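Local atomic coordinates of 3-dehydroshikimate dehydratase (Pseudomonas putida, PDB entry 5HMQ), a protein that converts 3-dehydroshikimate to protocatechuate with loss of water, using a divalent metal ion, in the degradation of quinate and shikimate. Residues C[15-20]-C[39-44]; C[20-25]-C[254-259]; C[60-65]-C[84-89]; C[117-122]-C[151-156]; C[376-381]-C[399-404]. One frame throughout, in Å; residues are numbered along the deposited sequence.

Interaction 1: residues C[15-20]-C[39-44]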
# COMPACT_ATOMS: atom_id res chain seq x y z
N THR C 15 -1.29 15.31 5.45
CA THR C 15 -1.39 16.75 5.65
C THR C 15 0.00 17.35 5.79
O THR C 15 0.97 16.67 6.14
CB THR C 15 -2.20 17.07 6.91
OG1 THR C 15 -1.41 16.78 8.06
CG2 THR C 15 -3.44 16.19 6.96
N LEU C 16 0.10 18.66 5.54
CA LEU C 16 1.38 19.34 5.70
C LEU C 16 1.94 19.21 7.12
O LEU C 16 3.14 18.91 7.25
CB LEU C 16 1.25 20.81 5.28
CG LEU C 16 2.56 21.59 5.27
CD1 LEU C 16 3.64 20.85 4.48
CD2 LEU C 16 2.34 22.99 4.71
N PRO C 17 1.16 19.39 8.19
CA PRO C 17 1.73 19.14 9.53
C PRO C 17 2.21 17.72 9.74
O PRO C 17 3.24 17.50 10.38
CB PRO C 17 0.56 19.50 10.47
CG PRO C 17 -0.25 20.47 9.70
CD PRO C 17 -0.19 19.99 8.28
N GLU C 18 1.47 16.73 9.21
CA GLU C 18 1.91 15.34 9.33
C GLU C 18 3.23 15.12 8.62
O GLU C 18 4.11 14.41 9.13
CB GLU C 18 0.83 14.41 8.78
CG GLU C 18 -0.35 14.19 9.72
CD GLU C 18 -1.57 13.64 9.02
OE1 GLU C 18 -1.50 13.40 7.79
OE2 GLU C 18 -2.61 13.45 9.69
N LYS C 19 3.40 15.71 7.43
CA LYS C 19 4.66 15.57 6.70
C LYS C 19 5.81 16.20 7.47
O LYS C 19 6.86 15.59 7.65
CB LYS C 19 4.53 16.19 5.31
CG LYS C 19 3.58 15.47 4.38
CD LYS C 19 3.56 16.12 2.99
CE LYS C 19 2.57 15.42 2.07
NZ LYS C 19 2.64 15.93 0.67
N LEU C 20 5.61 17.43 7.97
CA LEU C 20 6.69 18.13 8.65
C LEU C 20 7.10 17.41 9.92
O LEU C 20 8.30 17.34 10.24
CB LEU C 20 6.27 19.57 8.97
CG LEU C 20 5.96 20.48 7.79
CD1 LEU C 20 5.43 21.81 8.28
CD2 LEU C 20 7.19 20.67 6.92
N LEU C 39 -1.12 25.03 -0.71
CA LEU C 39 -2.44 25.37 -1.21
C LEU C 39 -3.54 24.63 -0.45
O LEU C 39 -4.63 25.17 -0.25
CB LEU C 39 -2.51 25.06 -2.70
CG LEU C 39 -3.70 25.57 -3.51
CD1 LEU C 39 -3.74 27.09 -3.47
CD2 LEU C 39 -3.59 25.08 -4.94
N TYR C 40 -3.26 23.40 -0.02
CA TYR C 40 -4.21 22.59 0.71
C TYR C 40 -4.11 22.76 2.22
O TYR C 40 -4.96 22.23 2.94
CB TYR C 40 -4.03 21.11 0.33
CG TYR C 40 -4.57 20.78 -1.04
CD1 TYR C 40 -3.90 21.17 -2.19
CD2 TYR C 40 -5.75 20.06 -1.19
CE1 TYR C 40 -4.39 20.87 -3.44
CE2 TYR C 40 -6.25 19.75 -2.44
CZ TYR C 40 -5.56 20.16 -3.56
OH TYR C 40 -6.05 19.85 -4.81
N TYR C 41 -3.10 23.47 2.71
CA TYR C 41 -2.96 23.69 4.14
C TYR C 41 -3.81 24.88 4.55
O TYR C 41 -3.70 25.97 3.97
CB TYR C 41 -1.49 23.92 4.50
CG TYR C 41 -1.25 24.29 5.94
CD1 TYR C 41 -1.65 23.45 6.97
CD2 TYR C 41 -0.60 25.47 6.28
CE1 TYR C 41 -1.43 23.78 8.29
CE2 TYR C 41 -0.37 25.81 7.60
CZ TYR C 41 -0.79 24.96 8.60
OH TYR C 41 -0.56 25.30 9.92
N ALA C 42 -4.67 24.68 5.55
CA ALA C 42 -5.63 25.71 5.95
C ALA C 42 -4.97 26.86 6.69
O ALA C 42 -5.55 27.96 6.74
CB ALA C 42 -6.73 25.10 6.81
N GLY C 43 -3.79 26.65 7.26
CA GLY C 43 -3.09 27.69 7.99
C GLY C 43 -2.34 28.63 7.07
O GLY C 43 -2.44 28.58 5.85
N SER C 44 -1.57 29.50 7.70
CA SER C 44 -0.85 30.56 7.02
C SER C 44 0.58 30.15 6.69
O SER C 44 1.14 29.25 7.33
CB SER C 44 -0.84 31.82 7.89
OG SER C 44 0.35 32.57 7.71

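Interaction 2: residues C[20-25]-C[254-259]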
# COMPACT_ATOMS: atom_id res chain seq x y z
N LEU C 20 5.61 17.43 7.97
CA LEU C 20 6.69 18.13 8.65
C LEU C 20 7.10 17.41 9.92
O LEU C 20 8.30 17.34 10.24
CB LEU C 20 6.27 19.57 8.97
CG LEU C 20 5.96 20.48 7.79
CD1 LEU C 20 5.43 21.81 8.28
CD2 LEU C 20 7.19 20.67 6.92
N GLU C 21 6.14 16.85 10.67
CA GLU C 21 6.50 16.09 11.86
C GLU C 21 7.25 14.82 11.50
O GLU C 21 8.23 14.47 12.15
CB GLU C 21 5.27 15.78 12.71
CG GLU C 21 4.70 17.01 13.39
CD GLU C 21 3.35 16.72 14.06
OE1 GLU C 21 2.96 15.54 14.11
OE2 GLU C 21 2.74 17.67 14.57
N ALA C 22 6.80 14.11 10.46
CA ALA C 22 7.51 12.90 10.03
C ALA C 22 8.92 13.23 9.55
O ALA C 22 9.87 12.50 9.83
CB ALA C 22 6.71 12.19 8.94
N ILE C 23 9.06 14.33 8.80
CA ILE C 23 10.38 14.73 8.30
C ILE C 23 11.33 15.00 9.45
O ILE C 23 12.48 14.55 9.46
CB ILE C 23 10.24 15.95 7.37
CG1 ILE C 23 9.54 15.56 6.07
CG2 ILE C 23 11.60 16.56 7.08
CD1 ILE C 23 9.10 16.74 5.23
N ALA C 24 10.86 15.73 10.47
CA ALA C 24 11.69 16.02 11.63
C ALA C 24 11.97 14.75 12.43
O ALA C 24 13.11 14.52 12.86
CB ALA C 24 11.03 17.07 12.51
N ALA C 25 10.95 13.92 12.65
CA ALA C 25 11.13 12.70 13.43
C ALA C 25 12.13 11.75 12.78
O ALA C 25 12.81 10.99 13.48
CB ALA C 25 9.79 12.00 13.63
N GLN C 254 7.26 6.00 7.72
CA GLN C 254 8.21 5.04 7.18
C GLN C 254 8.84 5.56 5.89
O GLN C 254 10.02 5.29 5.63
CB GLN C 254 7.54 3.69 6.95
CG GLN C 254 7.86 2.68 8.05
CD GLN C 254 9.35 2.38 8.14
OE1 GLN C 254 10.04 2.27 7.13
NE2 GLN C 254 9.85 2.25 9.37
N ASN C 255 8.08 6.29 5.07
CA ASN C 255 8.68 6.90 3.89
C ASN C 255 9.74 7.91 4.29
O ASN C 255 10.81 7.97 3.67
CB ASN C 255 7.60 7.56 3.03
CG ASN C 255 6.84 6.57 2.17
OD1 ASN C 255 7.23 5.41 2.06
ND2 ASN C 255 5.77 7.03 1.54
N ALA C 256 9.47 8.72 5.32
CA ALA C 256 10.46 9.69 5.78
C ALA C 256 11.69 8.99 6.34
O ALA C 256 12.83 9.41 6.07
CB ALA C 256 9.85 10.61 6.83
N ALA C 257 11.49 7.92 7.11
CA ALA C 257 12.62 7.17 7.65
C ALA C 257 13.43 6.52 6.54
O ALA C 257 14.66 6.55 6.56
CB ALA C 257 12.13 6.13 8.66
N ASP C 258 12.74 5.92 5.56
CA ASP C 258 13.44 5.34 4.41
C ASP C 258 14.23 6.40 3.66
O ASP C 258 15.35 6.14 3.20
CB ASP C 258 12.44 4.66 3.47
CG ASP C 258 11.93 3.34 4.01
OD1 ASP C 258 12.51 2.82 4.99
OD2 ASP C 258 10.95 2.80 3.44
N GLY C 259 13.66 7.60 3.51
CA GLY C 259 14.37 8.67 2.83
C GLY C 259 15.69 9.01 3.51
O GLY C 259 16.73 9.09 2.86

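Interaction 3: residues C[60-65]-C[84-89]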
# COMPACT_ATOMS: atom_id res chain seq x y z
N THR C 60 14.51 24.73 3.36
CA THR C 60 15.69 24.92 2.53
C THR C 60 15.37 25.30 1.09
O THR C 60 16.28 25.71 0.36
CB THR C 60 16.54 23.64 2.53
OG1 THR C 60 15.79 22.56 1.96
CG2 THR C 60 16.95 23.27 3.94
N LEU C 61 14.11 25.20 0.66
CA LEU C 61 13.76 25.49 -0.72
C LEU C 61 12.25 25.62 -0.85
O LEU C 61 11.50 24.89 -0.19
CB LEU C 61 14.27 24.41 -1.67
CG LEU C 61 13.85 24.50 -3.14
CD1 LEU C 61 14.48 25.70 -3.82
CD2 LEU C 61 14.18 23.22 -3.88
N PHE C 62 11.81 26.54 -1.70
CA PHE C 62 10.42 26.65 -2.12
C PHE C 62 10.36 26.32 -3.61
O PHE C 62 11.18 26.81 -4.39
CB PHE C 62 9.87 28.06 -1.86
CG PHE C 62 8.48 28.27 -2.40
CD1 PHE C 62 7.38 27.77 -1.73
CD2 PHE C 62 8.28 28.96 -3.59
CE1 PHE C 62 6.10 27.97 -2.22
CE2 PHE C 62 7.01 29.15 -4.09
CZ PHE C 62 5.92 28.66 -3.40
N GLN C 63 9.39 25.49 -3.99
CA GLN C 63 9.31 25.00 -5.36
C GLN C 63 7.91 24.50 -5.69
O GLN C 63 7.15 24.13 -4.79
CB GLN C 63 10.35 23.89 -5.58
CG GLN C 63 10.12 22.63 -4.75
CD GLN C 63 9.97 21.38 -5.59
OE1 GLN C 63 9.33 21.40 -6.65
NE2 GLN C 63 10.55 20.28 -5.13
N PRO C 64 7.55 24.48 -6.99
CA PRO C 64 8.34 24.95 -8.13
C PRO C 64 7.84 26.27 -8.72
O PRO C 64 6.74 26.72 -8.41
CB PRO C 64 8.17 23.82 -9.13
CG PRO C 64 6.74 23.37 -8.91
CD PRO C 64 6.40 23.67 -7.45
N PHE C 65 8.66 26.87 -9.58
CA PHE C 65 8.29 28.05 -10.35
C PHE C 65 8.49 27.72 -11.83
O PHE C 65 9.63 27.58 -12.29
CB PHE C 65 9.13 29.26 -9.93
CG PHE C 65 8.62 30.57 -10.47
CD1 PHE C 65 8.95 30.98 -11.75
CD2 PHE C 65 7.79 31.38 -9.71
CE1 PHE C 65 8.48 32.18 -12.26
CE2 PHE C 65 7.32 32.58 -10.21
CZ PHE C 65 7.66 32.98 -11.48
N GLU C 84 7.28 38.04 -7.99
CA GLU C 84 7.24 38.86 -6.78
C GLU C 84 6.28 38.30 -5.75
O GLU C 84 6.54 38.37 -4.54
CB GLU C 84 6.86 40.30 -7.13
CG GLU C 84 7.92 41.05 -7.94
CD GLU C 84 9.17 41.36 -7.14
OE1 GLU C 84 9.05 41.58 -5.91
OE2 GLU C 84 10.27 41.41 -7.73
N ARG C 85 5.15 37.73 -6.20
CA ARG C 85 4.23 37.09 -5.27
C ARG C 85 4.88 35.88 -4.60
O ARG C 85 4.66 35.63 -3.41
CB ARG C 85 2.94 36.68 -5.98
CG ARG C 85 2.09 37.86 -6.44
CD ARG C 85 0.68 37.43 -6.81
NE ARG C 85 0.67 36.41 -7.86
CZ ARG C 85 0.67 36.67 -9.16
NH1 ARG C 85 0.68 37.93 -9.59
NH2 ARG C 85 0.66 35.67 -10.04
N LYS C 86 5.67 35.11 -5.35
CA LYS C 86 6.38 34.00 -4.74
C LYS C 86 7.44 34.49 -3.76
O LYS C 86 7.63 33.90 -2.69
CB LYS C 86 7.01 33.11 -5.82
CG LYS C 86 6.01 32.57 -6.83
CD LYS C 86 4.75 32.04 -6.15
CE LYS C 86 3.62 31.84 -7.15
NZ LYS C 86 2.33 31.49 -6.50
N PHE C 87 8.14 35.58 -4.11
CA PHE C 87 9.06 36.21 -3.17
C PHE C 87 8.36 36.59 -1.87
O PHE C 87 8.87 36.33 -0.78
CB PHE C 87 9.72 37.43 -3.81
CG PHE C 87 10.60 37.11 -4.98
CD1 PHE C 87 11.17 35.86 -5.12
CD2 PHE C 87 10.87 38.07 -5.94
CE1 PHE C 87 11.98 35.56 -6.20
CE2 PHE C 87 11.69 37.79 -7.02
CZ PHE C 87 12.24 36.53 -7.15
N ASP C 88 7.18 37.22 -1.98
CA ASP C 88 6.41 37.53 -0.78
C ASP C 88 6.12 36.28 0.03
O ASP C 88 6.23 36.29 1.27
CB ASP C 88 5.09 38.22 -1.16
CG ASP C 88 5.29 39.59 -1.79
OD1 ASP C 88 6.35 40.21 -1.55
OD2 ASP C 88 4.38 40.04 -2.51
N LEU C 89 5.77 35.19 -0.64
CA LEU C 89 5.44 33.95 0.05
C LEU C 89 6.65 33.38 0.77
O LEU C 89 6.54 32.90 1.90
CB LEU C 89 4.87 32.95 -0.95
CG LEU C 89 4.31 31.62 -0.45
CD1 LEU C 89 3.17 31.89 0.50
CD2 LEU C 89 3.82 30.80 -1.63

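Interaction 4: residues C[117-122]-C[151-156]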
# COMPACT_ATOMS: atom_id res chain seq x y z
N ASP C 117 19.28 36.94 -20.69
CA ASP C 117 18.70 38.19 -20.20
C ASP C 117 17.55 37.92 -19.23
O ASP C 117 17.45 38.57 -18.18
CB ASP C 117 18.23 39.05 -21.37
CG ASP C 117 19.37 39.47 -22.28
OD1 ASP C 117 20.54 39.44 -21.83
OD2 ASP C 117 19.11 39.83 -23.45
N ASP C 118 16.67 36.98 -19.57
CA ASP C 118 15.53 36.67 -18.71
C ASP C 118 16.00 36.13 -17.36
O ASP C 118 15.50 36.54 -16.30
CB ASP C 118 14.61 35.66 -19.40
CG ASP C 118 13.72 36.31 -20.45
OD1 ASP C 118 13.75 37.55 -20.60
OD2 ASP C 118 12.99 35.57 -21.14
N LEU C 119 16.95 35.19 -17.37
CA LEU C 119 17.42 34.61 -16.12
C LEU C 119 18.15 35.63 -15.26
O LEU C 119 17.96 35.67 -14.04
CB LEU C 119 18.31 33.40 -16.41
CG LEU C 119 17.60 32.18 -17.00
CD1 LEU C 119 18.61 31.15 -17.49
CD2 LEU C 119 16.65 31.55 -15.98
N ARG C 120 19.00 36.47 -15.87
CA ARG C 120 19.66 37.52 -15.10
C ARG C 120 18.65 38.50 -14.53
O ARG C 120 18.77 38.93 -13.38
CB ARG C 120 20.69 38.26 -15.96
CG ARG C 120 21.29 39.47 -15.25
CD ARG C 120 22.37 40.16 -16.07
NE ARG C 120 22.00 40.28 -17.47
CZ ARG C 120 22.65 39.68 -18.47
NH1 ARG C 120 23.71 38.93 -18.21
NH2 ARG C 120 22.23 39.83 -19.72
N LEU C 121 17.64 38.87 -15.32
CA LEU C 121 16.60 39.77 -14.83
C LEU C 121 15.91 39.18 -13.61
O LEU C 121 15.69 39.88 -12.61
CB LEU C 121 15.59 40.06 -15.94
CG LEU C 121 14.36 40.90 -15.59
CD1 LEU C 121 14.77 42.28 -15.09
CD2 LEU C 121 13.45 41.02 -16.80
N LEU C 122 15.57 37.89 -13.66
CA LEU C 122 14.98 37.24 -12.49
C LEU C 122 15.96 37.21 -11.33
O LEU C 122 15.58 37.41 -10.17
CB LEU C 122 14.53 35.82 -12.86
CG LEU C 122 13.76 35.04 -11.79
CD1 LEU C 122 12.50 35.79 -11.38
CD2 LEU C 122 13.41 33.65 -12.30
N TRP C 151 24.06 25.41 -16.72
CA TRP C 151 25.29 26.09 -16.32
C TRP C 151 25.74 27.09 -17.37
O TRP C 151 26.26 28.16 -17.04
CB TRP C 151 26.39 25.07 -16.03
CG TRP C 151 27.74 25.69 -15.85
CD1 TRP C 151 28.89 25.38 -16.52
CD2 TRP C 151 28.09 26.74 -14.93
NE1 TRP C 151 29.93 26.16 -16.09
CE2 TRP C 151 29.47 27.01 -15.11
CE3 TRP C 151 27.38 27.48 -13.98
CZ2 TRP C 151 30.14 27.98 -14.38
CZ3 TRP C 151 28.05 28.45 -13.25
CH2 TRP C 151 29.41 28.69 -13.45
N ASN C 152 25.55 26.76 -18.65
CA ASN C 152 25.89 27.70 -19.72
C ASN C 152 25.15 29.02 -19.54
O ASN C 152 25.74 30.10 -19.63
CB ASN C 152 25.56 27.09 -21.08
CG ASN C 152 26.00 27.97 -22.24
OD1 ASN C 152 26.67 28.98 -22.05
ND2 ASN C 152 25.59 27.61 -23.45
N LEU C 153 23.84 28.95 -19.27
CA LEU C 153 23.05 30.17 -19.12
C LEU C 153 23.35 30.85 -17.79
O LEU C 153 23.44 32.08 -17.73
CB LEU C 153 21.56 29.84 -19.24
CG LEU C 153 21.12 29.24 -20.58
CD1 LEU C 153 19.64 28.86 -20.54
CD2 LEU C 153 21.39 30.21 -21.72
N VAL C 154 23.49 30.08 -16.71
CA VAL C 154 23.76 30.66 -15.40
C VAL C 154 25.12 31.35 -15.40
O VAL C 154 25.28 32.44 -14.83
CB VAL C 154 23.66 29.59 -14.31
CG1 VAL C 154 24.18 30.12 -12.98
CG2 VAL C 154 22.22 29.12 -14.16
N ARG C 155 26.11 30.73 -16.04
CA ARG C 155 27.44 31.33 -16.10
C ARG C 155 27.41 32.66 -16.86
O ARG C 155 27.99 33.65 -16.41
CB ARG C 155 28.42 30.36 -16.76
CG ARG C 155 29.85 30.85 -16.83
CD ARG C 155 30.72 29.85 -17.58
NE ARG C 155 30.14 29.48 -18.86
CZ ARG C 155 30.17 30.24 -19.95
NH1 ARG C 155 30.77 31.43 -19.91
NH2 ARG C 155 29.62 29.82 -21.08
N GLN C 156 26.74 32.68 -18.01
CA GLN C 156 26.67 33.91 -18.80
C GLN C 156 25.89 35.00 -18.08
O GLN C 156 26.23 36.18 -18.18
CB GLN C 156 26.06 33.63 -20.17
CG GLN C 156 26.88 32.70 -21.05
CD GLN C 156 26.30 32.57 -22.44
OE1 GLN C 156 26.06 33.56 -23.13
NE2 GLN C 156 26.05 31.33 -22.86

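Interaction 5: residues C[376-381]-C[399-404]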
# COMPACT_ATOMS: atom_id res chain seq x y z
N ALA C 376 30.39 -5.92 14.32
CA ALA C 376 30.34 -5.04 13.16
C ALA C 376 28.96 -5.07 12.50
O ALA C 376 28.43 -4.03 12.10
CB ALA C 376 31.42 -5.43 12.15
N ALA C 377 28.37 -6.27 12.37
CA ALA C 377 27.04 -6.37 11.80
C ALA C 377 26.01 -5.64 12.66
O ALA C 377 25.15 -4.93 12.14
CB ALA C 377 26.65 -7.84 11.63
N LEU C 378 26.11 -5.80 13.98
CA LEU C 378 25.16 -5.14 14.87
C LEU C 378 25.32 -3.62 14.84
O LEU C 378 24.32 -2.89 14.81
CB LEU C 378 25.33 -5.66 16.30
CG LEU C 378 24.45 -4.95 17.34
CD1 LEU C 378 22.98 -5.19 17.03
CD2 LEU C 378 24.79 -5.41 18.75
N LYS C 379 26.56 -3.14 14.84
CA LYS C 379 26.77 -1.69 14.88
C LYS C 379 26.36 -1.03 13.57
O LYS C 379 25.84 0.09 13.58
CB LYS C 379 28.23 -1.38 15.22
CG LYS C 379 28.57 -1.59 16.68
CD LYS C 379 30.05 -1.42 16.95
CE LYS C 379 30.40 -1.83 18.37
NZ LYS C 379 31.87 -1.80 18.62
N ARG C 380 26.57 -1.71 12.44
CA ARG C 380 26.13 -1.16 11.16
C ARG C 380 24.61 -1.10 11.08
O ARG C 380 24.05 -0.10 10.62
CB ARG C 380 26.70 -1.98 10.01
CG ARG C 380 26.01 -1.68 8.69
CD ARG C 380 26.64 -2.41 7.53
NE ARG C 380 27.57 -1.55 6.81
CZ ARG C 380 27.29 -0.96 5.65
NH1 ARG C 380 26.11 -1.15 5.08
NH2 ARG C 380 28.19 -0.19 5.07
N ALA C 381 23.93 -2.17 11.50
CA ALA C 381 22.47 -2.16 11.49
C ALA C 381 21.92 -1.05 12.37
O ALA C 381 20.92 -0.41 12.02
CB ALA C 381 21.93 -3.52 11.94
N GLU C 399 20.56 -15.90 22.51
CA GLU C 399 21.57 -15.18 23.27
C GLU C 399 22.49 -14.33 22.39
O GLU C 399 23.28 -13.55 22.93
CB GLU C 399 22.39 -16.16 24.11
CG GLU C 399 21.52 -17.00 25.04
CD GLU C 399 22.26 -17.53 26.25
OE1 GLU C 399 23.42 -17.11 26.47
OE2 GLU C 399 21.69 -18.36 26.98
N VAL C 400 22.39 -14.45 21.07
CA VAL C 400 23.11 -13.58 20.15
C VAL C 400 22.25 -12.36 19.87
O VAL C 400 21.03 -12.40 20.11
CB VAL C 400 23.47 -14.32 18.85
CG1 VAL C 400 24.39 -15.50 19.14
CG2 VAL C 400 22.21 -14.79 18.14
N PRO C 401 22.81 -11.26 19.38
CA PRO C 401 21.97 -10.11 19.02
C PRO C 401 21.10 -10.41 17.81
O PRO C 401 21.39 -11.29 16.99
CB PRO C 401 22.99 -9.00 18.72
CG PRO C 401 24.26 -9.71 18.42
CD PRO C 401 24.24 -10.95 19.26
N ALA C 402 20.01 -9.65 17.70
CA ALA C 402 19.05 -9.79 16.61
C ALA C 402 18.71 -8.43 16.03
O ALA C 402 18.73 -7.42 16.74
CB ALA C 402 17.77 -10.50 17.08
N VAL C 403 18.41 -8.41 14.73
CA VAL C 403 17.97 -7.21 14.03
C VAL C 403 16.56 -7.46 13.51
O VAL C 403 16.28 -8.52 12.94
CB VAL C 403 18.92 -6.84 12.88
CG1 VAL C 403 18.38 -5.63 12.12
CG2 VAL C 403 20.31 -6.56 13.42
N ARG C 404 15.67 -6.50 13.73
CA ARG C 404 14.28 -6.64 13.31
C ARG C 404 14.15 -6.35 11.82
O ARG C 404 14.63 -5.32 11.34
CB ARG C 404 13.39 -5.70 14.13
CG ARG C 404 11.88 -5.82 13.88
CD ARG C 404 11.15 -4.52 14.22
NE ARG C 404 9.70 -4.63 14.14
CZ ARG C 404 8.95 -4.34 13.09
NH1 ARG C 404 9.51 -3.89 11.97
NH2 ARG C 404 7.63 -4.49 13.16

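Interaction 1: residues C[15-20]-C[39-44]
Leu16 and Pro17, in the first turn of helix 16-25, close on Tyr41, which lies in the loop between helices 35-40 and 45-55. Leu16 and Tyr41 cross at about a right angle: CD2 of Leu16 reaches the root of the tyrosine, 3.9 Å from Tyr41 CB and 4.0 Å from Tyr41 CG. Pro17 meets the ring farther out, its CG 3.8 Å from Tyr41 CE1, and its CD lies close to the same flank. Both residues approach the ring obliquely. Tyr41 holds CG anti to its backbone N (chi1 175°), a turn that swings the ring from the loop toward the helix start. Over one ring face sits the backbone N of Gly43, 3.4 Å above the plane and over the centre, where the loop folds back on its own tyrosine. Helix 45-55 closes the cluster, with Val48 touching both Leu16 and Tyr41, and Met51 touching Tyr41.

The helix start itself is a capping box. Glu18 N donates to Thr15 OG1 (3.1 Å), and Thr15 N donates in return to Glu18 OE1, meeting it from above the carboxylate plane. Next to the contact, Tyr40 OH bonds to Gly408 O of the second subunit, which places this region at the dimer interface. No hydrogen bond joins the two segments, and their meeting is purely apolar. The implied division of labour is that Thr15 and Glu18 satisfy each other's backbone N-H groups within the capping box, while van der Waals packing alone joins the helix start to the loop.

Interaction 2: residues C[20-25]-C[254-259]
Two helical segments, 20-25 of helix 16-25 and 254-259 of helix 252-276, come together most closely at Ile23 and Ala256, whose CA atoms are only 5.6 Å apart. Each segment keeps its own i to i+4 bonding, for instance Ala24 N to Leu20 O at 3.0 Å and Asp258 N to Gln254 O at 2.8 Å. No hydrogen bond passes between them.

The close approach is made by Ala22 and Ala256, whose side chains end at CB. The CA-CB bond of Ala256 is directed at the other helix, and its methyl rests on the backbone there: CB lies 3.5 Å from Ala22 O, 3.9 Å from Ala22 C and 4.3 Å from Ile23 N. Ala22 points back across the gap, and the two methyl groups meet at 4.1 Å between Ala22 CB and Ala256 CB. Ile23 contributes mainly its backbone; its CB points away from helix 252-276, and its side chain packs on Val31 of strand 30-34, Leu12 and Phe28. Thr252, one turn before Ala256, also touches Ala22, and Arg253 lies against Glu21 and Ala25. At the far side of the second segment, Asp258 OD2 is hydrogen-bonded to Ser457 OG in the dioxygenase-like part of the chain.

All three touching residues are buried, although they cover little area. The side chain of Ile23 is about 11 Å from that of Glu241, a ligand of the catalytic metal. This meeting of the first helix with the helix following the eighth strand, 238-240, is the closure of a TIM barrel, seen in its outer helical layer.

Interaction 3: residues C[60-65]-C[84-89]
Strand 58-66, helix 76-93 and strand 97-101 form a beta-alpha-beta unit of the TIM barrel, and here the helix packs back onto its own first strand. Strand segment 60-65 and helix segment 84-89 run nearly antiparallel, at 153°, with their axes 10.4 Å apart.

The purely apolar part is Phe62 against Leu89. The two side chains cross at about a right angle, with Leu89 CD2 3.5 Å from Phe62 CZ and 3.7 Å from Phe62 CE1, an oblique approach to the ring. Val98 of strand 97-101 also touches Phe62.

The second kind of packing uses the aliphatic part of a lysine. A bend at chi2 (-44°) turns the Lys86 chain past both aromatic residues, its CD lying 4.2 Å from Phe62 CE2. Its NZ continues to a salt bridge with Glu35, so the charge is paired beyond the two segments. Phe65 has a further, cation-pi, partner in Arg82.

Between these phenylalanines, Gln63 faces the other way, with NE2 hydrogen-bonded to Glu32 and to Glu241, a ligand of the catalytic metal. The same strand therefore serves both the helical layer and the second shell of the site. At the Phe65 ring, Lys86 CG lies in plane at the edge, 3.6 Å from both CD2 and CE2 of Phe65.

Interaction 4: residues C[117-122]-C[151-156]
Helix segments 117-122 and 151-156, from two helices of the TIM-barrel exterior, approach most closely at Leu119 CA and Val154 CA, 7.5 Å apart. The inner part of the contact is Leu119 against Leu153, whose side chains cross at about a right angle. A single methyl of Leu119 does the touching: CD1 is 3.7 Å from Leu153 CB and 4.0 Å from Leu153 CD1. Both leucines also touch Tyr135 of strand 132-136, so the pair lies between the two helices and the barrel wall.

Farther out, the Arg120 chain runs extended until it bends at chi3 (42°). Its NH2 forms a salt bridge of 2.7 Å with Asp117 OD1 on its own helix. NH1 points across to the other helix, where Gln156 O lies at the guanidinium edge, 3.7 Å away, too long for a hydrogen bond. NH1 also makes a weak hydrogen bond to Ala157 O. Gln156 NE2 is held by Asn152 OD1 and by Glu112 of helix 112-128.

Apolar contact thus forms the buried side. At the outer side the bond from Gln156 to Glu112 is the firmer polar tie between the helices, and the approach of Arg120 only a long, weak one.

Interaction 5: residues C[376-381]-C[399-404]
Leu378 lays its two methyl groups against the ring of Pro401, CD2 at 4.0 Å and CD1 at 4.2 Å from Pro401 CB. The CA-CB bond of Leu378 does not aim at the other segment. A chi1 of 176°, which sets CG beside the carbonyl carbon, nevertheless brings the branched end round to the proline. Pro388 and Leu413 also touch this leucine, placing it over neighbouring strands as well.

One helical turn on, Ala381 meets Val403. Here both CB atoms are directed across the contact, and the alanine methyl faces the fork of the valine: Ala381 CB is 3.7 Å from Val403 CG2 and 4.1 Å from Val403 CG1. Pro401 and Val403, two residues apart, therefore present their side chains to the helix, whereas Ala402 between them points away and packs on Tyr412. Leu378 CA and Pro401 CA, like Ala381 CA and Val403 CA, are 7.2 Å apart, so the two segments keep the same separation at both points.

No hydrogen bond links the segments. Strand 402-404 is held instead by its sheet neighbours: Val403 bonds through its backbone to Leu411, and Ala402 to Phe389. On another side of the helix, Arg380 forms a salt bridge with Glu268 of helix 252-276, connecting this domain to the barrel part of the chain. Helix 374-383 thus covers the mixed sheet of the first VOC domain, consistent with the glyoxalase-type alpha/beta architecture.

How the interactions relate
Interactions 1 to 4 belong to the TIM barrel, and interaction 5 to the first VOC domain. Interactions 1 and 2 share Leu20 and use opposite ends of helix 16-25: the first is partly buried beside the dimer interface, the second buried where the barrel closes. Interactions 3 and 4 touch through Phe87 CZ and Leu122 CD1, 4.3 Å apart. In interaction 3 the aliphatic chain of Lys86 is part of the packing itself, whereas in interaction 4 Arg120 lies at the rim. Interaction 5, also buried, has no hydrogen bonds between its segments, like interactions 1 and 2; in interaction 2 a methyl rests on a backbone carbonyl. Centres of interactions 2 and 5 are about 23 Å apart.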